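Putative N-acetylneuraminate lyase ([Ruminococcus] gnavus ATCC 29149, PDB 6RB7) belongs to the dihydrodipicolinate synthetase family, a group of barrel enzymes of parallel strands and surrounding helices, and assembles from four copies of its chain. Local coordinates at residues A[64-69]-A[246-251]; A[84-89]-A[308-313]; A[277-282]-A[318-323]; A[290-295]-A[304-309]; A[296-301]-A[323-328]. One frame throughout, in Å; residues are numbered along the deposited sequence.

Contact 1 (A[64-69]-A[246-251])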
# COMPACT_ATOMS: atom_id res chain seq x y z
N THR A 64 28.77 -0.19 -25.53
CA THR A 64 29.72 0.64 -24.76
C THR A 64 30.28 1.74 -25.68
O THR A 64 30.33 2.90 -25.29
CB THR A 64 30.85 -0.20 -24.16
OG1 THR A 64 30.32 -1.31 -23.43
CG2 THR A 64 31.75 0.64 -23.30
N LYS A 65 30.68 1.37 -26.90
CA LYS A 65 31.25 2.36 -27.85
C LYS A 65 30.18 3.39 -28.20
O LYS A 65 30.52 4.59 -28.40
CB LYS A 65 31.78 1.63 -29.07
CG LYS A 65 32.99 0.78 -28.77
CD LYS A 65 33.60 0.07 -29.95
CE LYS A 65 32.65 -0.95 -30.55
NZ LYS A 65 33.24 -1.64 -31.74
N TYR A 66 28.92 2.97 -28.28
CA TYR A 66 27.78 3.89 -28.51
C TYR A 66 27.74 4.93 -27.40
O TYR A 66 27.65 6.12 -27.69
CB TYR A 66 26.49 3.09 -28.58
CG TYR A 66 25.19 3.85 -28.44
CD1 TYR A 66 24.62 4.51 -29.51
CD2 TYR A 66 24.51 3.84 -27.23
CE1 TYR A 66 23.39 5.16 -29.39
CE2 TYR A 66 23.29 4.49 -27.10
CZ TYR A 66 22.71 5.14 -28.18
OH TYR A 66 21.51 5.77 -28.03
N PHE A 67 27.81 4.51 -26.15
CA PHE A 67 27.76 5.48 -25.03
C PHE A 67 28.98 6.40 -25.02
O PHE A 67 28.85 7.59 -24.75
CB PHE A 67 27.59 4.76 -23.70
CG PHE A 67 26.17 4.27 -23.48
CD1 PHE A 67 25.12 5.17 -23.52
CD2 PHE A 67 25.91 2.94 -23.24
CE1 PHE A 67 23.82 4.73 -23.29
CE2 PHE A 67 24.61 2.51 -22.95
CZ PHE A 67 23.57 3.41 -23.06
N VAL A 68 30.17 5.88 -25.34
CA VAL A 68 31.36 6.75 -25.48
C VAL A 68 31.11 7.80 -26.56
O VAL A 68 31.35 9.01 -26.30
CB VAL A 68 32.61 5.92 -25.81
CG1 VAL A 68 33.76 6.82 -26.20
CG2 VAL A 68 32.98 4.99 -24.69
N LYS A 69 30.63 7.39 -27.72
CA LYS A 69 30.42 8.36 -28.83
C LYS A 69 29.30 9.36 -28.51
O LYS A 69 29.40 10.51 -28.97
CB LYS A 69 30.30 7.62 -30.14
CG LYS A 69 31.63 6.93 -30.50
CD LYS A 69 32.89 7.75 -30.55
CE LYS A 69 34.08 6.91 -30.98
NZ LYS A 69 35.33 7.71 -31.01
N ALA A 246 17.96 5.18 -24.95
CA ALA A 246 17.11 5.37 -26.15
C ALA A 246 17.37 6.74 -26.79
O ALA A 246 17.02 6.94 -27.95
CB ALA A 246 15.66 5.27 -25.78
N MET A 247 17.82 7.73 -26.01
CA MET A 247 17.82 9.15 -26.44
C MET A 247 18.81 9.96 -25.62
O MET A 247 18.46 10.96 -25.00
CB MET A 247 16.40 9.72 -26.35
CG MET A 247 15.78 9.56 -25.00
SD MET A 247 13.97 9.61 -25.19
CE MET A 247 13.35 9.26 -23.55
N PRO A 248 20.09 9.53 -25.55
CA PRO A 248 21.00 10.14 -24.59
C PRO A 248 21.24 11.62 -24.85
O PRO A 248 21.38 12.39 -23.86
CB PRO A 248 22.28 9.31 -24.71
CG PRO A 248 22.16 8.60 -26.03
CD PRO A 248 20.69 8.43 -26.32
N GLU A 249 21.21 12.04 -26.12
CA GLU A 249 21.42 13.46 -26.47
C GLU A 249 20.35 14.32 -25.82
O GLU A 249 20.67 15.47 -25.46
CB GLU A 249 21.37 13.72 -27.97
CG GLU A 249 22.40 12.96 -28.76
CD GLU A 249 21.91 11.63 -29.33
OE1 GLU A 249 21.18 10.85 -28.60
OE2 GLU A 249 22.24 11.39 -30.52
N LEU A 250 19.12 13.82 -25.69
CA LEU A 250 18.02 14.64 -25.12
C LEU A 250 18.29 14.86 -23.63
O LEU A 250 18.14 15.97 -23.13
CB LEU A 250 16.66 13.99 -25.33
CG LEU A 250 16.21 13.87 -26.78
CD1 LEU A 250 14.85 13.23 -26.87
CD2 LEU A 250 16.21 15.26 -27.45
N TYR A 251 18.71 13.81 -22.91
CA TYR A 251 19.01 13.99 -21.46
C TYR A 251 20.26 14.87 -21.29
O TYR A 251 20.31 15.62 -20.31
CB TYR A 251 19.11 12.64 -20.78
CG TYR A 251 17.79 11.93 -20.64
CD1 TYR A 251 16.88 12.35 -19.68
CD2 TYR A 251 17.41 10.90 -21.50
CE1 TYR A 251 15.66 11.71 -19.51
CE2 TYR A 251 16.18 10.26 -21.35
CZ TYR A 251 15.31 10.68 -20.36
OH TYR A 251 14.13 10.00 -20.17
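Y66 on helix 57-70 reaches with its phenol end to P248, the first residue of helix 248-259, and the link between the two helices rests largely on this pair. The hydroxyl oxygen makes the closest van der Waals contacts: OH of Y66 lies 3.3 Å from CD of P248 and 3.5 Å from CG of the same ring. The one apolar pair is longer, with Y66 CZ 4.1 Å from P248 CG. The two side chains approach from opposite directions, and the pyrrolidine meets the phenol at an oblique angle around its far end. A torsion explains the reach: CG of Y66 stands anti to the backbone N (chi1 165°), which sends the ring out from its own helix across to the other.

Within helix 57-70 the neighbouring aromatic residue adds support. Y66 CD2 sits 3.9 Å above the ring of F67, over its centre, giving the tyrosine a flat surface at its base. L295 and E299 of helix 287-299 pack against the phenol as well.

The polar part is carried by residues beside the pair. The Y66 hydroxyl is hydrogen-bonded to the backbone O of G245, just ahead of the turn that leads through M247, the N-cap residue, into the helix. Nearby, E249 OE2 makes a salt bridge with K70 NZ, a second tie between the same two helices.

Chemically, the phenol plays two roles: its buried hydroxyl packs on the proline ring while its hydrogen bond goes to G245 O, linking the residues just before helix 248-259 to helix 57-70.

Contact 2 (A[84-89]-A[308-313])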
# COMPACT_ATOMS: atom_id res chain seq x y z
N CYS A 84 19.52 -7.54 -14.55
CA CYS A 84 20.42 -8.25 -13.60
C CYS A 84 19.65 -9.33 -12.85
O CYS A 84 20.25 -10.38 -12.54
CB CYS A 84 21.13 -7.34 -12.62
SG CYS A 84 20.07 -6.46 -11.45
N ILE A 85 18.38 -9.09 -12.54
CA ILE A 85 17.51 -10.05 -11.81
C ILE A 85 17.58 -11.40 -12.55
O ILE A 85 17.47 -12.43 -11.94
CB ILE A 85 16.07 -9.48 -11.76
CG1 ILE A 85 16.06 -8.18 -10.95
CG2 ILE A 85 15.06 -10.49 -11.20
CD1 ILE A 85 16.42 -8.38 -9.52
N TYR A 86 17.71 -11.36 -13.87
CA TYR A 86 17.55 -12.52 -14.77
C TYR A 86 18.90 -13.10 -15.21
O TYR A 86 18.91 -14.02 -16.06
CB TYR A 86 16.70 -12.15 -15.97
CG TYR A 86 15.40 -11.48 -15.59
CD1 TYR A 86 14.50 -12.13 -14.76
CD2 TYR A 86 15.13 -10.17 -15.93
CE1 TYR A 86 13.34 -11.53 -14.33
CE2 TYR A 86 13.95 -9.58 -15.56
CZ TYR A 86 13.05 -10.24 -14.74
OH TYR A 86 11.92 -9.60 -14.30
N GLN A 87 20.01 -12.60 -14.66
CA GLN A 87 21.36 -12.98 -15.13
C GLN A 87 22.07 -13.77 -14.05
O GLN A 87 21.78 -13.56 -12.86
CB GLN A 87 22.15 -11.76 -15.57
CG GLN A 87 21.62 -11.29 -16.91
CD GLN A 87 22.27 -10.03 -17.41
OE1 GLN A 87 23.17 -9.49 -16.76
NE2 GLN A 87 21.83 -9.56 -18.57
N SER A 88 22.96 -14.65 -14.48
CA SER A 88 23.88 -15.37 -13.59
C SER A 88 25.05 -14.47 -13.22
O SER A 88 25.31 -13.44 -13.89
CB SER A 88 24.34 -16.64 -14.26
OG SER A 88 25.16 -16.34 -15.36
N VAL A 89 25.79 -14.89 -12.21
CA VAL A 89 27.08 -14.23 -11.87
C VAL A 89 27.97 -14.24 -13.11
O VAL A 89 28.56 -13.21 -13.43
CB VAL A 89 27.71 -14.92 -10.65
CG1 VAL A 89 29.14 -14.51 -10.48
CG2 VAL A 89 26.89 -14.63 -9.39
N GLU A 308 13.34 -13.84 -20.77
CA GLU A 308 12.11 -14.32 -20.11
C GLU A 308 12.39 -14.43 -18.62
O GLU A 308 13.42 -14.97 -18.22
CB GLU A 308 11.67 -15.65 -20.72
CG GLU A 308 11.11 -15.45 -22.12
CD GLU A 308 10.23 -16.56 -22.69
OE1 GLU A 308 9.48 -17.18 -21.92
OE2 GLU A 308 10.29 -16.77 -23.92
N PRO A 309 11.47 -14.01 -17.72
CA PRO A 309 10.08 -13.72 -18.08
C PRO A 309 9.66 -12.36 -18.64
O PRO A 309 8.46 -12.17 -18.86
CB PRO A 309 9.38 -13.96 -16.73
CG PRO A 309 10.43 -13.51 -15.71
CD PRO A 309 11.71 -14.07 -16.29
N LEU A 310 10.58 -11.47 -18.90
CA LEU A 310 10.17 -10.19 -19.52
C LEU A 310 9.51 -10.53 -20.85
O LEU A 310 10.03 -11.36 -21.61
CB LEU A 310 11.37 -9.29 -19.74
CG LEU A 310 12.08 -8.83 -18.47
CD1 LEU A 310 13.26 -7.95 -18.87
CD2 LEU A 310 11.12 -8.08 -17.56
N PRO A 311 8.35 -9.92 -21.14
CA PRO A 311 7.63 -10.25 -22.37
C PRO A 311 8.27 -9.62 -23.61
O PRO A 311 8.58 -8.42 -23.66
CB PRO A 311 6.23 -9.70 -22.11
CG PRO A 311 6.42 -8.60 -21.13
CD PRO A 311 7.54 -9.09 -20.23
N ALA A 312 8.32 -10.44 -24.66
CA ALA A 312 8.85 -10.02 -25.97
C ALA A 312 7.82 -9.16 -26.71
O ALA A 312 6.62 -9.24 -26.43
CB ALA A 312 9.16 -11.26 -26.79
N LEU A 313 8.31 -8.33 -27.63
CA LEU A 313 7.43 -7.59 -28.55
C LEU A 313 6.56 -8.59 -29.33
O LEU A 313 7.07 -9.68 -29.67
CB LEU A 313 8.27 -6.80 -29.55
CG LEU A 313 9.17 -5.72 -28.97
CD1 LEU A 313 9.88 -5.02 -30.09
CD2 LEU A 313 8.38 -4.72 -28.18
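The ring of Y86 fits against two consecutive side chains, P309 and L310, and this buried patch is the tight part of the contact. P309 meets the CD1/CE1 half of the phenol and L310 the CE2 half, both obliquely and from the same side of the ring plane. Y86 CE1 is 3.6 Å from P309 CD, and CD1 of the same ring is 3.7 Å from that carbon. The leucine brings its branch point CG to 3.5 Å from Y86 CE2 and its CD2 to 3.7 Å from Y86 OH, its side chain crossing the tyrosine at about a right angle. With CG of Y86 beside the backbone N (chi1 -51°), the ring leans toward the facing loop. I85 CG2 lies over the opposite face, 3.7 Å above the plane and offset toward the rim. The cis peptide bond before P309 turns the loop here.

Away from the ring the fit is looser, and the loop beyond L310 reaches solvent at A312. The second subunit borders the contact: T118 of that chain packs on P309, and N117 of that chain donates its ND2 to the backbone O of Y86, which also accepts from R307 NH1 of its own chain.

The chemistry divides accordingly. The two loops meet directly mainly through carbon packing, whereas the backbone O of Y86 is bonded by an arginine and by an asparagine of the neighbouring subunit, coupling loop-loop packing to the subunit interface.

Contact 3 (A[277-282]-A[318-323])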
# COMPACT_ATOMS: atom_id res chain seq x y z
N ILE A 277 8.63 8.17 -23.32
CA ILE A 277 8.56 7.07 -22.35
C ILE A 277 7.15 6.48 -22.33
O ILE A 277 7.01 5.24 -22.34
CB ILE A 277 8.99 7.56 -20.95
CG1 ILE A 277 10.46 7.99 -20.96
CG2 ILE A 277 8.71 6.49 -19.91
CD1 ILE A 277 10.89 8.65 -19.70
N TYR A 278 6.13 7.34 -22.30
CA TYR A 278 4.75 6.83 -22.21
C TYR A 278 4.44 6.01 -23.47
O TYR A 278 3.83 4.90 -23.35
CB TYR A 278 3.75 7.94 -21.97
CG TYR A 278 4.07 8.82 -20.77
CD1 TYR A 278 4.71 8.32 -19.65
CD2 TYR A 278 3.79 10.16 -20.80
CE1 TYR A 278 5.03 9.14 -18.59
CE2 TYR A 278 4.07 10.99 -19.73
CZ TYR A 278 4.70 10.49 -18.62
OH TYR A 278 5.05 11.29 -17.58
N LYS A 279 4.91 6.46 -24.62
CA LYS A 279 4.71 5.69 -25.87
C LYS A 279 5.43 4.33 -25.78
O LYS A 279 4.83 3.30 -26.09
CB LYS A 279 5.20 6.50 -27.06
CG LYS A 279 5.02 5.80 -28.42
CD LYS A 279 3.61 5.54 -28.79
CE LYS A 279 2.77 6.78 -28.92
NZ LYS A 279 1.47 6.43 -29.57
N MET A 280 6.66 4.30 -25.31
CA MET A 280 7.39 3.03 -25.24
C MET A 280 6.69 2.09 -24.25
O MET A 280 6.73 0.89 -24.47
CB MET A 280 8.83 3.25 -24.80
CG MET A 280 9.60 4.10 -25.79
SD MET A 280 11.39 4.10 -25.55
CE MET A 280 11.49 4.84 -23.91
N CYS A 281 6.09 2.61 -23.20
CA CYS A 281 5.45 1.76 -22.16
C CYS A 281 4.06 1.30 -22.59
O CYS A 281 3.48 0.45 -21.88
CB CYS A 281 5.38 2.53 -20.85
SG CYS A 281 7.00 2.72 -20.07
N SER A 282 3.55 1.78 -23.72
CA SER A 282 2.20 1.44 -24.24
C SER A 282 2.20 0.11 -25.00
O SER A 282 1.12 -0.37 -25.35
CB SER A 282 1.64 2.55 -25.08
OG SER A 282 2.24 2.60 -26.38
N MET A 318 5.22 -3.28 -33.40
CA MET A 318 6.25 -2.63 -34.26
C MET A 318 5.78 -1.23 -34.68
O MET A 318 6.64 -0.38 -34.87
CB MET A 318 6.64 -3.46 -35.48
CG MET A 318 7.72 -2.79 -36.34
SD MET A 318 9.36 -2.50 -35.53
CE MET A 318 9.41 -3.89 -34.40
N GLU A 319 4.46 -0.97 -34.74
CA GLU A 319 3.95 0.40 -35.03
C GLU A 319 4.35 1.35 -33.90
O GLU A 319 4.73 2.51 -34.14
CB GLU A 319 2.42 0.37 -35.11
CG GLU A 319 1.79 1.63 -35.67
CD GLU A 319 0.47 1.42 -36.41
OE1 GLU A 319 -0.46 0.77 -35.85
OE2 GLU A 319 0.37 1.90 -37.56
N ILE A 320 4.26 0.87 -32.65
CA ILE A 320 4.63 1.67 -31.46
C ILE A 320 6.14 1.92 -31.47
O ILE A 320 6.59 3.06 -31.20
CB ILE A 320 4.15 0.95 -30.19
CG1 ILE A 320 2.62 0.93 -30.13
CG2 ILE A 320 4.74 1.60 -28.94
CD1 ILE A 320 2.03 -0.00 -29.07
N VAL A 321 6.93 0.88 -31.74
CA VAL A 321 8.41 1.00 -31.82
C VAL A 321 8.77 2.06 -32.86
O VAL A 321 9.56 2.96 -32.60
CB VAL A 321 9.05 -0.35 -32.17
CG1 VAL A 321 10.50 -0.16 -32.54
CG2 VAL A 321 8.86 -1.38 -31.06
N LYS A 322 8.18 1.98 -34.06
CA LYS A 322 8.55 2.94 -35.13
C LYS A 322 8.11 4.35 -34.76
O LYS A 322 8.87 5.30 -35.08
CB LYS A 322 7.89 2.49 -36.43
CG LYS A 322 8.54 1.25 -36.99
CD LYS A 322 7.78 0.78 -38.24
CE LYS A 322 7.88 1.77 -39.39
NZ LYS A 322 6.65 1.86 -40.21
N GLU A 323 6.94 4.50 -34.16
CA GLU A 323 6.46 5.83 -33.73
C GLU A 323 7.41 6.41 -32.68
O GLU A 323 7.83 7.59 -32.83
CB GLU A 323 5.04 5.74 -33.21
CG GLU A 323 4.45 7.09 -32.91
CD GLU A 323 2.97 7.05 -32.54
OE1 GLU A 323 2.45 5.93 -32.25
OE2 GLU A 323 2.35 8.15 -32.48
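The carboxylate of E323 takes the ammonium group of K279 from above its plane: NZ of the lysine lies 2.9 Å from OE1 of the glutamate, 53° out of the plane, in a hydrogen-bonded salt bridge. The second flat group is the peptide carbonyl of K279. S282 OG donates to K279 O at 2.7 Å, in the carbonyl plane and on a lone pair, with a C=O...donor angle of 135°, and S282 N is a second donor to the same oxygen. From the facing helix, I320 CG2 touches K279 O at 3.3 Å.

Bends at chi2 and chi3 shorten the lysine chain and turn its NZ to E323. It crosses the extended E323 chain at about a right angle, its CE 3.6 Å from E323 CD. S282 OG, already turned to the carbonyl, rests against the isoleucine, 3.7 Å from I320 CD1. An ion pair and the packing of I320 on K279 O and S282 OG thus lie side by side at the protein surface.

The segments lie at the end of helix 263-281 and near the start of helix 317-335. K279 continues the packing onto A324 and M327, while M280 turns to I291 and I294 of helix 287-299, the third member of this helical group.

Contact 4 (A[290-295]-A[304-309])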
# COMPACT_ATOMS: atom_id res chain seq x y z
N VAL A 290 11.18 -2.70 -26.33
CA VAL A 290 10.89 -1.55 -27.23
C VAL A 290 12.19 -0.79 -27.45
O VAL A 290 12.52 -0.47 -28.58
CB VAL A 290 9.78 -0.65 -26.66
CG1 VAL A 290 9.66 0.63 -27.44
CG2 VAL A 290 8.48 -1.39 -26.55
N ILE A 291 12.94 -0.48 -26.38
CA ILE A 291 14.18 0.32 -26.55
C ILE A 291 15.19 -0.42 -27.43
O ILE A 291 15.78 0.20 -28.29
CB ILE A 291 14.78 0.69 -25.16
CG1 ILE A 291 13.87 1.69 -24.44
CG2 ILE A 291 16.18 1.24 -25.33
CD1 ILE A 291 14.27 1.96 -23.01
N LYS A 292 15.37 -1.74 -27.24
CA LYS A 292 16.36 -2.45 -28.09
C LYS A 292 15.91 -2.38 -29.55
O LYS A 292 16.77 -2.22 -30.41
CB LYS A 292 16.49 -3.88 -27.59
CG LYS A 292 17.14 -3.97 -26.22
CD LYS A 292 17.30 -5.38 -25.69
CE LYS A 292 17.59 -5.38 -24.20
NZ LYS A 292 17.94 -6.74 -23.74
N ALA A 293 14.61 -2.45 -29.82
CA ALA A 293 14.11 -2.38 -31.21
C ALA A 293 14.32 -0.96 -31.78
O ALA A 293 14.67 -0.79 -32.97
CB ALA A 293 12.68 -2.83 -31.29
N ILE A 294 14.10 0.07 -30.96
CA ILE A 294 14.37 1.47 -31.35
C ILE A 294 15.85 1.61 -31.71
O ILE A 294 16.17 2.30 -32.71
CB ILE A 294 13.97 2.47 -30.25
CG1 ILE A 294 12.45 2.50 -30.15
CG2 ILE A 294 14.56 3.83 -30.51
CD1 ILE A 294 11.92 3.23 -28.93
N LEU A 295 16.75 1.07 -30.91
CA LEU A 295 18.20 1.25 -31.18
C LEU A 295 18.59 0.50 -32.46
O LEU A 295 19.53 0.95 -33.12
CB LEU A 295 19.02 0.79 -29.96
CG LEU A 295 18.89 1.74 -28.77
CD1 LEU A 295 19.62 1.17 -27.59
CD2 LEU A 295 19.37 3.12 -29.15
N GLY A 304 19.75 -7.85 -29.19
CA GLY A 304 18.98 -9.06 -28.86
C GLY A 304 17.65 -8.72 -28.22
O GLY A 304 17.18 -7.59 -28.30
N ALA A 305 17.04 -9.75 -27.69
CA ALA A 305 15.68 -9.72 -27.14
C ALA A 305 15.79 -9.31 -25.67
O ALA A 305 16.86 -8.88 -25.21
CB ALA A 305 15.10 -11.11 -27.24
N VAL A 306 14.70 -9.43 -24.94
CA VAL A 306 14.75 -9.36 -23.47
C VAL A 306 14.63 -10.78 -22.93
O VAL A 306 14.06 -11.67 -23.58
CB VAL A 306 13.65 -8.45 -22.87
CG1 VAL A 306 13.94 -6.99 -23.17
CG2 VAL A 306 12.26 -8.85 -23.30
N ARG A 307 15.20 -10.99 -21.75
CA ARG A 307 15.22 -12.35 -21.16
C ARG A 307 13.89 -12.66 -20.49
O ARG A 307 13.40 -11.86 -19.67
CB ARG A 307 16.39 -12.50 -20.20
CG ARG A 307 16.48 -13.91 -19.62
CD ARG A 307 17.82 -14.18 -18.97
NE ARG A 307 18.83 -14.39 -20.01
CZ ARG A 307 20.09 -14.66 -19.71
NH1 ARG A 307 20.49 -14.67 -18.45
NH2 ARG A 307 20.98 -14.86 -20.69
N GLU A 308 13.34 -13.84 -20.77
CA GLU A 308 12.11 -14.32 -20.11
C GLU A 308 12.39 -14.43 -18.62
O GLU A 308 13.42 -14.97 -18.22
CB GLU A 308 11.67 -15.65 -20.72
CG GLU A 308 11.11 -15.45 -22.12
CD GLU A 308 10.23 -16.56 -22.69
OE1 GLU A 308 9.48 -17.18 -21.92
OE2 GLU A 308 10.29 -16.77 -23.92
N PRO A 309 11.47 -14.01 -17.72
CA PRO A 309 10.08 -13.72 -18.08
C PRO A 309 9.66 -12.36 -18.64
O PRO A 309 8.46 -12.17 -18.86
CB PRO A 309 9.38 -13.96 -16.73
CG PRO A 309 10.43 -13.51 -15.71
CD PRO A 309 11.71 -14.07 -16.29
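K292, on helix 287-299, faces G304, A305 and V306 across an extended loop that G304 enters with a positive phi (79°), the closest pair of CA atoms being those of K292 and G304, 7.2 Å apart. The loop links two of the helices that follow the eight-stranded parallel barrel of this TIM-barrel family.

K292 spans the gap with a chain extended beyond CG, chi2 and the later torsions all anti. Its methylenes run alongside the loop: CD passes 3.4 Å from G304 O. V306 CG1 lies beside the end of the chain, 4.0 Å from K292 NZ.

The ammonium nitrogen is gripped by three oxygens. Besides A305 O, it bonds the backbone O of A47 and forms a salt bridge with E83 OE2; this carboxylate probably stabilises the positive charge in an otherwise buried place. E83 also holds the loop directly, since its OE1 accepts from R307 N, so E83 bridges the lysine and the loop.

The bond across the contact is short: K292 NZ donates to A305 O at 2.8 Å, with a C=O...donor angle of 142° and the nitrogen tilted 29° from the carbonyl plane.

Contact 5 (A[296-301]-A[323-328])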
# COMPACT_ATOMS: atom_id res chain seq x y z
N LYS A 296 17.90 -0.58 -32.79
CA LYS A 296 18.15 -1.21 -34.14
C LYS A 296 17.74 -0.23 -35.23
O LYS A 296 18.53 -0.03 -36.18
CB LYS A 296 17.42 -2.55 -34.22
CG LYS A 296 17.52 -3.23 -35.58
CD LYS A 296 16.89 -4.63 -35.51
CE LYS A 296 17.29 -5.54 -36.65
NZ LYS A 296 18.76 -5.56 -36.80
N ILE A 297 16.56 0.40 -35.16
CA ILE A 297 16.09 1.36 -36.20
C ILE A 297 16.98 2.58 -36.26
O ILE A 297 17.41 2.97 -37.36
CB ILE A 297 14.63 1.76 -35.91
CG1 ILE A 297 13.75 0.54 -36.02
CG2 ILE A 297 14.20 2.92 -36.78
CD1 ILE A 297 12.33 0.78 -35.59
N ASN A 298 17.24 3.23 -35.11
CA ASN A 298 17.86 4.57 -35.13
C ASN A 298 19.39 4.45 -35.17
O ASN A 298 20.05 5.44 -35.63
CB ASN A 298 17.42 5.42 -33.94
CG ASN A 298 16.03 5.98 -34.08
OD1 ASN A 298 15.47 5.98 -35.18
ND2 ASN A 298 15.51 6.53 -32.99
N GLU A 299 19.97 3.34 -34.73
CA GLU A 299 21.44 3.23 -34.58
C GLU A 299 22.02 2.02 -35.27
O GLU A 299 23.28 1.91 -35.26
CB GLU A 299 21.86 3.27 -33.10
CG GLU A 299 21.44 4.53 -32.43
CD GLU A 299 22.24 5.78 -32.80
OE1 GLU A 299 23.27 5.64 -33.55
OE2 GLU A 299 21.85 6.84 -32.32
N GLY A 300 21.20 1.09 -35.77
CA GLY A 300 21.68 -0.18 -36.32
C GLY A 300 22.35 -1.05 -35.28
O GLY A 300 23.16 -1.92 -35.63
N LEU A 301 22.04 -0.86 -34.00
CA LEU A 301 22.62 -1.71 -32.94
C LEU A 301 21.76 -2.96 -32.80
O LEU A 301 20.53 -2.87 -32.83
CB LEU A 301 22.63 -0.94 -31.63
CG LEU A 301 23.68 0.16 -31.49
CD1 LEU A 301 23.40 0.98 -30.22
CD2 LEU A 301 25.09 -0.43 -31.43
N GLU A 323 6.94 4.50 -34.16
CA GLU A 323 6.46 5.83 -33.73
C GLU A 323 7.41 6.41 -32.68
O GLU A 323 7.83 7.59 -32.83
CB GLU A 323 5.04 5.74 -33.21
CG GLU A 323 4.45 7.09 -32.91
CD GLU A 323 2.97 7.05 -32.54
OE1 GLU A 323 2.45 5.93 -32.25
OE2 GLU A 323 2.35 8.15 -32.48
N ALA A 324 7.77 5.63 -31.68
CA ALA A 324 8.68 6.14 -30.61
C ALA A 324 10.04 6.48 -31.21
O ALA A 324 10.62 7.51 -30.83
CB ALA A 324 8.80 5.14 -29.50
N ALA A 325 10.56 5.65 -32.11
CA ALA A 325 11.86 5.93 -32.76
C ALA A 325 11.80 7.25 -33.52
O ALA A 325 12.72 8.03 -33.41
CB ALA A 325 12.26 4.77 -33.65
N GLN A 326 10.71 7.51 -34.24
CA GLN A 326 10.53 8.78 -34.97
C GLN A 326 10.39 9.94 -33.99
O GLN A 326 10.96 11.03 -34.25
CB GLN A 326 9.34 8.71 -35.94
CG GLN A 326 9.24 9.96 -36.80
CD GLN A 326 10.39 10.04 -37.76
OE1 GLN A 326 10.71 9.05 -38.42
NE2 GLN A 326 11.04 11.19 -37.84
N MET A 327 9.68 9.75 -32.87
CA MET A 327 9.53 10.83 -31.87
C MET A 327 10.91 11.24 -31.36
O MET A 327 11.16 12.46 -31.13
CB MET A 327 8.63 10.40 -30.70
CG MET A 327 7.20 10.19 -31.14
SD MET A 327 6.21 9.26 -29.95
CE MET A 327 6.06 10.44 -28.64
N ILE A 328 11.80 10.28 -31.15
CA ILE A 328 13.17 10.57 -30.66
C ILE A 328 13.89 11.38 -31.74
O ILE A 328 14.53 12.39 -31.40
CB ILE A 328 13.88 9.25 -30.31
CG1 ILE A 328 13.25 8.65 -29.04
CG2 ILE A 328 15.36 9.46 -30.14
CD1 ILE A 328 13.54 7.17 -28.85
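N298 swings its CG beside its own backbone N, anti to the carbonyl carbon (chi1 -77°), which places the amide directly before A325 on the facing helix. The amide nitrogen donates there: N298 ND2 lies 3.2 Å from A325 O, and the N-H...O angle of 171° makes the bond nearly straight. The acceptor falls in the asparagine's amide plane, yet the donor reaches the carbonyl from its flank, with a C=O...donor angle of 112°, and is also tilted out of the carbonyl plane.

Carbon contacts accompany this bond. The methyl CB of A325 sits 3.8 Å from N298 OD1, and I328 CG2 approaches N298 ND2 to 4.1 Å. The apolar pair is I297 CG2 and A325 CB, 4.1 Å apart. Since the alanine is small, the backbones come close, with the CA atoms of N298 and A325 6.6 Å apart.

G300, the first residue past helix 287-299, has a positive phi that turns the chain away while its N still bonds K296 O. One turn earlier than N298 on the same helix, I294 packs on A324, A325 and I328. The whole is two helices packed in the C-terminal helical extension after the TIM barrel of this family, one lending an asparagine to the other's backbone.

In the fold
From the N terminus, contact 1 opens on helix 57-70 and contact 2 in the loop before helix 89-103. Contact 1 closes first, after the last barrel strand, spanning most of the barrel; contact 2 closes at residues 308-313, so the two cross. Contacts 3, 4 and 5 open in turn on helices 263-281 and 287-299, after contact 1 has closed. Contact 4 closes first, within the span of contact 3, sharing E308 and P309 with contact 2. Contacts 3 and 5 then close on helix 317-335, crossing each other and contact 2; contact 5 also crosses contact 4. Contact 1 thus joins early and late barrel elements, contact 2 ties an early barrel loop to the C-terminal helical part, and 3 to 5 knit that part together.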